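Local coordinates for La-related protein 7 homolog (Schizosaccharomyces pombe, PDB 6TZN) that binds the telomerase RNA ter1 and promotes its assembly with the catalytic subunit trt1 into the telomerase holoenzyme, the present chain being its C-terminal xRRM domain, at residues L32-S37 with R90-K95; T14-L19 with E70-A75; F36-Q41 with Q79-N84. All blocks are in the same frame, centred on the assembly; numbering follows the deposited sequence.

All three contacts lie within one xRRM domain, whose four-stranded antiparallel sheet carries helices 25-39 and 66-78. Interaction 2 is buried, joining strand 13-17 to helix 66-78 about 4 Å from the chain centre. Interactions 1 and 3 sit about 11 Å from that centre, with their own centres about 4 Å apart and that of interaction 1 about 12 Å from interaction 2's; both start from the C-terminal half of helix 25-39, share F36 and S37, and reach into the loop after helix 66-78. Along the chain the segments of interaction 2 alternate with those of the other two. V35 packs on A75 and F36 on T71, so helix 25-39 joins core to loop.

Interaction 1: L32-S37 with R90-K95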
# COMPACT_ATOMS: atom_id res chain seq x y z
N LEU A 32 3.38 -0.41 5.72
CA LEU A 32 4.09 -0.66 4.47
C LEU A 32 5.57 -0.90 4.72
O LEU A 32 6.16 -1.82 4.14
CB LEU A 32 3.89 0.53 3.53
CG LEU A 32 2.48 0.71 2.96
CD1 LEU A 32 2.41 2.00 2.18
CD2 LEU A 32 2.09 -0.47 2.08
N SER A 33 6.20 -0.09 5.57
CA SER A 33 7.62 -0.27 5.86
C SER A 33 7.89 -1.61 6.53
O SER A 33 8.87 -2.29 6.21
CB SER A 33 8.12 0.88 6.73
OG SER A 33 7.87 2.12 6.10
N TYR A 34 7.03 -2.00 7.47
CA TYR A 34 7.20 -3.26 8.18
C TYR A 34 7.13 -4.43 7.20
O TYR A 34 7.99 -5.33 7.22
CB TYR A 34 6.10 -3.37 9.24
CG TYR A 34 6.21 -4.59 10.12
CD1 TYR A 34 5.68 -5.81 9.71
CD2 TYR A 34 6.84 -4.52 11.36
CE1 TYR A 34 5.80 -6.93 10.51
CE2 TYR A 34 6.94 -5.63 12.17
CZ TYR A 34 6.42 -6.83 11.74
OH TYR A 34 6.53 -7.94 12.55
N VAL A 35 6.12 -4.44 6.34
CA VAL A 35 5.95 -5.52 5.37
C VAL A 35 7.08 -5.52 4.35
O VAL A 35 7.66 -6.58 4.04
CB VAL A 35 4.56 -5.39 4.72
CG1 VAL A 35 4.40 -6.35 3.56
CG2 VAL A 35 3.47 -5.63 5.75
N PHE A 36 7.43 -4.34 3.83
CA PHE A 36 8.51 -4.20 2.85
C PHE A 36 9.80 -4.81 3.37
O PHE A 36 10.51 -5.51 2.64
CB PHE A 36 8.69 -2.70 2.57
CG PHE A 36 9.44 -2.37 1.29
CD1 PHE A 36 10.82 -2.47 1.24
CD2 PHE A 36 8.77 -1.89 0.18
CE1 PHE A 36 11.52 -2.12 0.09
CE2 PHE A 36 9.45 -1.55 -0.97
CZ PHE A 36 10.83 -1.67 -1.02
N SER A 37 10.13 -4.56 4.64
CA SER A 37 11.39 -5.04 5.19
C SER A 37 11.45 -6.56 5.28
O SER A 37 12.55 -7.12 5.26
CB SER A 37 11.67 -4.40 6.55
OG SER A 37 10.81 -4.91 7.55
N ARG A 90 1.88 -4.54 12.31
CA ARG A 90 2.41 -5.81 11.83
C ARG A 90 1.35 -6.68 11.16
O ARG A 90 1.69 -7.51 10.32
CB ARG A 90 3.19 -6.54 12.93
CG ARG A 90 2.37 -7.18 13.99
CD ARG A 90 3.28 -7.59 15.17
NE ARG A 90 3.32 -6.54 16.19
CZ ARG A 90 3.92 -6.64 17.37
NH1 ARG A 90 4.57 -7.75 17.70
NH2 ARG A 90 3.86 -5.63 18.24
N ALA A 91 0.08 -6.47 11.48
CA ALA A 91 -1.03 -6.99 10.69
C ALA A 91 -0.98 -8.52 10.54
O ALA A 91 -1.15 -9.07 9.45
CB ALA A 91 -1.11 -6.28 9.33
N HIS A 92 -0.79 -9.22 11.65
CA HIS A 92 -0.84 -10.68 11.60
C HIS A 92 -2.28 -11.14 11.44
O HIS A 92 -3.18 -10.68 12.16
CB HIS A 92 -0.25 -11.28 12.87
CG HIS A 92 1.22 -11.09 12.99
ND1 HIS A 92 1.92 -11.42 14.12
CD2 HIS A 92 2.13 -10.58 12.12
CE1 HIS A 92 3.20 -11.14 13.95
NE2 HIS A 92 3.35 -10.63 12.74
N ARG A 93 -2.51 -12.06 10.51
CA ARG A 93 -3.83 -12.66 10.39
C ARG A 93 -4.14 -13.47 11.64
O ARG A 93 -3.28 -14.17 12.18
CB ARG A 93 -3.89 -13.54 9.13
CG ARG A 93 -3.10 -14.85 9.19
CD ARG A 93 -3.97 -16.02 9.64
NE ARG A 93 -3.28 -17.31 9.57
CZ ARG A 93 -2.57 -17.84 10.56
NH1 ARG A 93 -2.47 -17.20 11.72
NH2 ARG A 93 -1.97 -19.01 10.40
N LYS A 94 -5.37 -13.35 12.12
CA LYS A 94 -5.82 -14.09 13.29
C LYS A 94 -6.85 -15.13 12.87
O LYS A 94 -7.69 -14.86 12.00
CB LYS A 94 -6.42 -13.15 14.34
CG LYS A 94 -5.48 -12.05 14.79
CD LYS A 94 -4.09 -12.59 15.10
CE LYS A 94 -3.21 -11.54 15.76
NZ LYS A 94 -4.00 -10.62 16.63
N LYS A 95 -6.77 -16.31 13.47
CA LYS A 95 -7.73 -17.36 13.16
C LYS A 95 -9.14 -16.91 13.55
O LYS A 95 -9.35 -16.38 14.64
CB LYS A 95 -7.36 -18.64 13.93
CG LYS A 95 -6.34 -19.51 13.22
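Y34, on the outer side of helix 25-39 of this xRRM domain, lays one face of its ring against R90 in the loop between helix 66-78 and strand 103-106. The close part is a CH-pi contact: CB of R90 stands 3.8 Å from the centroid of the Y34 ring, 26° off the ring normal and displaced toward the rim. It lies nearest the hydroxyl-bearing end, with R90 CB 3.5 Å from Y34 CZ. The tyrosine reaches over because its CG is anti to the backbone N (chi1 -176°), which carries the ring out from the helix toward the loop.

The other side of the contact is looser and lies at the exposed surface. Beyond CB the arginine turns away, bent at chi3, and its guanidinium leads away from the ring and makes no close contact with it. H92 is at the margin, its NE2 4.2 Å from Y34 OH. R38 adds a cation-pi contact to the tyrosine from its own helix. Replacing Y34 by alanine removes the ring, which would probably leave R90 CB without its aromatic cover and R38 without its cation-pi partner. Within the helix, S37 OG donates to the carbonyl O of Y34 at 2.9 Å, tilted 33° from the carbonyl plane.

Interaction 2: T14-L19 with E70-A75; sequences TRIKNL and ETCINA
T14 and I73 meet where the first strand of the RRM-type fold, 13-17, runs beneath helix 66-78. The strand and helix segments point much the same way, 28° apart, with their axes 9.5 Å from each other at closest approach, so the helix lies along the strand as it packs on the sheet.

The side chains of T14 and I73 run alongside one another, pointing opposite ways, and the methyl ends do the touching: CG2 of T14 is 3.6 Å from CD1 of I73. The CB bond of I73 does not aim at the strand; its CG1 branch, with chi2 at -55°, brings CD1 to the threonine. The two branches of T14 divide the helix between them. While the methyl goes to I73, OG1 turns to C72 and stands 3.9 Å from its SG; the hydroxyl has its hydrogen bond elsewhere, with NE1 of W63 on strand 58-63. This gives a buried polar atom a partner, and C72 also packs against W63.

C72 points toward the strand, its SG anti to the backbone N (chi1 175°), so that the sulfur rests over both T14 and I16. I61 of the neighbouring strand lies beside both of these residues, and A104 of strand 103-106 touches I16 and I73, widening the apolar layer across the sheet. I16 reaches the helix through the far end of its side chain, where CD1 comes to 4.0 Å from C72 SG.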
# COMPACT_ATOMS: atom_id res chain seq x y z
N THR A 14 0.70 1.95 -6.41
CA THR A 14 0.04 0.74 -5.95
C THR A 14 -1.20 1.10 -5.15
O THR A 14 -1.15 1.94 -4.25
CB THR A 14 0.95 -0.15 -5.08
OG1 THR A 14 1.28 0.53 -3.86
CG2 THR A 14 2.22 -0.53 -5.84
N ARG A 15 -2.31 0.45 -5.47
CA ARG A 15 -3.50 0.55 -4.64
C ARG A 15 -3.40 -0.50 -3.55
O ARG A 15 -3.10 -1.67 -3.83
CB ARG A 15 -4.75 0.30 -5.48
CG ARG A 15 -6.01 0.19 -4.64
CD ARG A 15 -7.24 0.06 -5.51
NE ARG A 15 -7.67 1.36 -5.99
CZ ARG A 15 -7.51 1.78 -7.24
NH1 ARG A 15 -6.94 1.00 -8.14
NH2 ARG A 15 -7.93 2.99 -7.58
N ILE A 16 -3.61 -0.09 -2.31
CA ILE A 16 -3.70 -1.00 -1.17
C ILE A 16 -5.17 -1.12 -0.80
O ILE A 16 -5.84 -0.11 -0.61
CB ILE A 16 -2.89 -0.49 0.03
CG1 ILE A 16 -1.48 -0.06 -0.38
CG2 ILE A 16 -2.88 -1.53 1.15
CD1 ILE A 16 -0.64 -1.19 -0.93
N LYS A 17 -5.67 -2.35 -0.73
CA LYS A 17 -7.07 -2.60 -0.40
C LYS A 17 -7.18 -3.37 0.90
O LYS A 17 -6.28 -4.13 1.29
CB LYS A 17 -7.77 -3.40 -1.51
CG LYS A 17 -7.83 -2.67 -2.83
CD LYS A 17 -8.76 -3.35 -3.81
CE LYS A 17 -8.22 -4.70 -4.24
NZ LYS A 17 -9.18 -5.36 -5.17
N ASN A 18 -8.33 -3.18 1.57
CA ASN A 18 -8.69 -3.86 2.81
C ASN A 18 -7.93 -3.34 4.02
O ASN A 18 -7.73 -4.07 5.00
CB ASN A 18 -8.64 -5.38 2.68
CG ASN A 18 -9.51 -5.87 1.54
OD1 ASN A 18 -10.66 -5.45 1.41
ND2 ASN A 18 -8.95 -6.75 0.71
N LEU A 19 -7.54 -2.07 3.99
CA LEU A 19 -7.06 -1.41 5.19
C LEU A 19 -8.20 -1.27 6.19
O LEU A 19 -9.38 -1.21 5.82
CB LEU A 19 -6.57 -0.00 4.84
CG LEU A 19 -5.29 0.04 4.00
CD1 LEU A 19 -5.13 1.41 3.36
CD2 LEU A 19 -4.09 -0.31 4.86
N GLU A 70 7.08 -2.55 -7.22
CA GLU A 70 7.08 -3.99 -7.47
C GLU A 70 7.34 -4.78 -6.19
O GLU A 70 6.72 -5.83 -5.97
CB GLU A 70 8.15 -4.32 -8.51
CG GLU A 70 8.11 -5.76 -9.02
CD GLU A 70 9.15 -6.03 -10.08
OE1 GLU A 70 10.31 -5.59 -9.91
OE2 GLU A 70 8.82 -6.68 -11.09
N THR A 71 8.25 -4.29 -5.35
CA THR A 71 8.52 -4.96 -4.09
C THR A 71 7.27 -4.99 -3.21
O THR A 71 6.98 -6.00 -2.56
CB THR A 71 9.67 -4.25 -3.37
OG1 THR A 71 10.85 -4.30 -4.18
CG2 THR A 71 9.95 -4.89 -2.01
N CYS A 72 6.53 -3.88 -3.19
CA CYS A 72 5.28 -3.83 -2.44
C CYS A 72 4.29 -4.87 -2.94
O CYS A 72 3.69 -5.61 -2.15
CB CYS A 72 4.69 -2.42 -2.55
SG CYS A 72 3.07 -2.25 -1.79
N ILE A 73 4.11 -4.95 -4.27
CA ILE A 73 3.18 -5.93 -4.83
C ILE A 73 3.59 -7.34 -4.43
O ILE A 73 2.75 -8.15 -4.00
CB ILE A 73 3.11 -5.78 -6.36
CG1 ILE A 73 2.62 -4.38 -6.75
CG2 ILE A 73 2.21 -6.86 -6.96
CD1 ILE A 73 1.31 -4.01 -6.13
N ASN A 74 4.88 -7.66 -4.56
CA ASN A 74 5.35 -9.00 -4.22
C ASN A 74 5.15 -9.30 -2.74
O ASN A 74 4.79 -10.42 -2.37
CB ASN A 74 6.82 -9.15 -4.60
CG ASN A 74 7.04 -9.15 -6.10
OD1 ASN A 74 6.12 -9.41 -6.87
ND2 ASN A 74 8.27 -8.86 -6.52
N ALA A 75 5.38 -8.30 -1.89
CA ALA A 75 5.27 -8.50 -0.45
C ALA A 75 3.86 -8.91 -0.04
O ALA A 75 3.68 -9.87 0.72
CB ALA A 75 5.69 -7.22 0.28

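Interaction 3: F36-Q41 with Q79-N84; sequences FSRQTQ and QERKQN
Q79, the first residue beyond helix 66-78 to leave helical geometry, sets its amide against R38 and Q39, tying helix 25-39 of the xRRM domain to the loop after helix 66-78. Its NE2 gives Q39 OE1 a weak hydrogen bond, 3.3 Å long though fairly straight at 161°. The two amide planes are nearly coplanar, 19° apart. Q39 brings OE1 there by bending at chi2 (64°), whereas the Q79 chain runs extended beyond CG. Alongside, CB of R38 packs 3.6 Å from Q79 NE2.

The next shell fixes the rotation of the Q79 amide. R81 grips Q79 OE1 side-on with two nitrogens, NE at 2.9 Å and NH2 at 2.8 Å, the oxygen lying in the guanidinium plane. The NE donor lies in the carbonyl plane, while NH2 stands above it. On the other end of the amide, NE2 also donates to the backbone carbonyl of V35. R81 is itself held through NH1 by the carbonyl of R90, and its side chain packs against Y34 and V35.

R38 lies across R81 at about a right angle, its CG 4.0 Å from R81 NH2, while its own guanidinium turns off to bond through NH1 with the carbonyl of Y34. R38 NE and R81 NH2 are 4.8 Å apart, like charges probably tempered by the carbonyl oxygens of Q79 and Y34. With the oxygen taken by R81 and the nitrogen by the V35 carbonyl and, weakly, Q39, the amide of Q79 bridges helix 25-39 and that loop, its orientation set from both ends.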
# COMPACT_ATOMS: atom_id res chain seq x y z
N PHE A 36 7.43 -4.34 3.83
CA PHE A 36 8.51 -4.20 2.85
C PHE A 36 9.80 -4.81 3.37
O PHE A 36 10.51 -5.51 2.64
CB PHE A 36 8.69 -2.70 2.57
CG PHE A 36 9.44 -2.37 1.29
CD1 PHE A 36 10.82 -2.47 1.24
CD2 PHE A 36 8.77 -1.89 0.18
CE1 PHE A 36 11.52 -2.12 0.09
CE2 PHE A 36 9.45 -1.55 -0.97
CZ PHE A 36 10.83 -1.67 -1.02
N SER A 37 10.13 -4.56 4.64
CA SER A 37 11.39 -5.04 5.19
C SER A 37 11.45 -6.56 5.28
O SER A 37 12.55 -7.12 5.26
CB SER A 37 11.67 -4.40 6.55
OG SER A 37 10.81 -4.91 7.55
N ARG A 38 10.30 -7.24 5.38
CA ARG A 38 10.29 -8.69 5.32
C ARG A 38 10.44 -9.22 3.90
O ARG A 38 10.80 -10.39 3.73
CB ARG A 38 8.99 -9.26 5.92
CG ARG A 38 9.04 -9.54 7.40
CD ARG A 38 8.70 -8.31 8.20
NE ARG A 38 9.13 -8.45 9.58
CZ ARG A 38 9.44 -7.43 10.37
NH1 ARG A 38 9.34 -6.19 9.90
NH2 ARG A 38 9.85 -7.66 11.61
N GLN A 39 10.18 -8.40 2.89
CA GLN A 39 10.29 -8.81 1.50
C GLN A 39 11.71 -8.65 0.97
O GLN A 39 12.17 -9.48 0.17
CB GLN A 39 9.31 -8.00 0.65
CG GLN A 39 9.11 -8.53 -0.76
CD GLN A 39 8.49 -9.92 -0.77
OE1 GLN A 39 7.88 -10.36 0.21
NE2 GLN A 39 8.64 -10.61 -1.89
N THR A 40 12.42 -7.61 1.40
CA THR A 40 13.79 -7.40 0.97
C THR A 40 14.50 -6.50 1.97
O THR A 40 13.88 -5.63 2.59
CB THR A 40 13.85 -6.78 -0.44
OG1 THR A 40 15.21 -6.69 -0.86
CG2 THR A 40 13.22 -5.39 -0.45
N GLN A 41 15.79 -6.74 2.13
CA GLN A 41 16.67 -5.86 2.87
C GLN A 41 17.60 -5.08 1.96
O GLN A 41 18.46 -4.34 2.45
CB GLN A 41 17.48 -6.66 3.90
CG GLN A 41 16.70 -7.02 5.16
CD GLN A 41 16.25 -5.80 5.93
OE1 GLN A 41 15.05 -5.59 6.15
NE2 GLN A 41 17.20 -4.98 6.35
N GLN A 79 2.89 -12.52 1.52
CA GLN A 79 2.65 -12.45 2.96
C GLN A 79 1.16 -12.24 3.22
O GLN A 79 0.58 -11.27 2.71
CB GLN A 79 3.44 -11.29 3.58
CG GLN A 79 4.94 -11.29 3.31
CD GLN A 79 5.61 -10.05 3.87
OE1 GLN A 79 5.21 -9.54 4.91
NE2 GLN A 79 6.63 -9.55 3.18
N GLU A 80 0.56 -13.13 4.00
CA GLU A 80 -0.80 -12.92 4.50
C GLU A 80 -0.77 -11.86 5.59
O GLU A 80 -0.14 -12.05 6.64
CB GLU A 80 -1.34 -14.21 5.11
CG GLU A 80 -1.73 -15.27 4.12
CD GLU A 80 -2.26 -16.53 4.78
OE1 GLU A 80 -2.79 -17.38 4.05
OE2 GLU A 80 -2.15 -16.67 6.02
N ARG A 81 -1.44 -10.75 5.36
CA ARG A 81 -1.50 -9.70 6.36
C ARG A 81 -2.93 -9.21 6.44
O ARG A 81 -3.62 -9.09 5.43
CB ARG A 81 -0.56 -8.53 6.01
CG ARG A 81 0.89 -8.90 5.81
CD ARG A 81 1.70 -8.71 7.06
NE ARG A 81 3.07 -9.20 6.90
CZ ARG A 81 3.88 -9.54 7.89
NH1 ARG A 81 3.48 -9.46 9.15
NH2 ARG A 81 5.09 -10.00 7.62
N LYS A 82 -3.38 -8.92 7.67
CA LYS A 82 -4.69 -8.34 7.91
C LYS A 82 -4.55 -7.35 9.05
O LYS A 82 -4.03 -7.71 10.10
CB LYS A 82 -5.71 -9.41 8.31
N GLN A 83 -5.01 -6.13 8.84
CA GLN A 83 -4.95 -5.13 9.90
C GLN A 83 -6.05 -5.43 10.92
O GLN A 83 -7.24 -5.44 10.57
CB GLN A 83 -5.13 -3.75 9.30
CG GLN A 83 -4.07 -2.80 9.72
CD GLN A 83 -4.28 -1.40 9.21
OE1 GLN A 83 -5.11 -1.15 8.31
NE2 GLN A 83 -3.53 -0.47 9.77
N ASN A 84 -5.66 -5.67 12.17
CA ASN A 84 -6.60 -6.06 13.23
C ASN A 84 -7.19 -4.88 13.99
O ASN A 84 -8.15 -5.07 14.74
CB ASN A 84 -5.89 -6.97 14.22
CG ASN A 84 -5.41 -8.25 13.58
OD1 ASN A 84 -6.23 -9.09 13.22
ND2 ASN A 84 -4.09 -8.39 13.41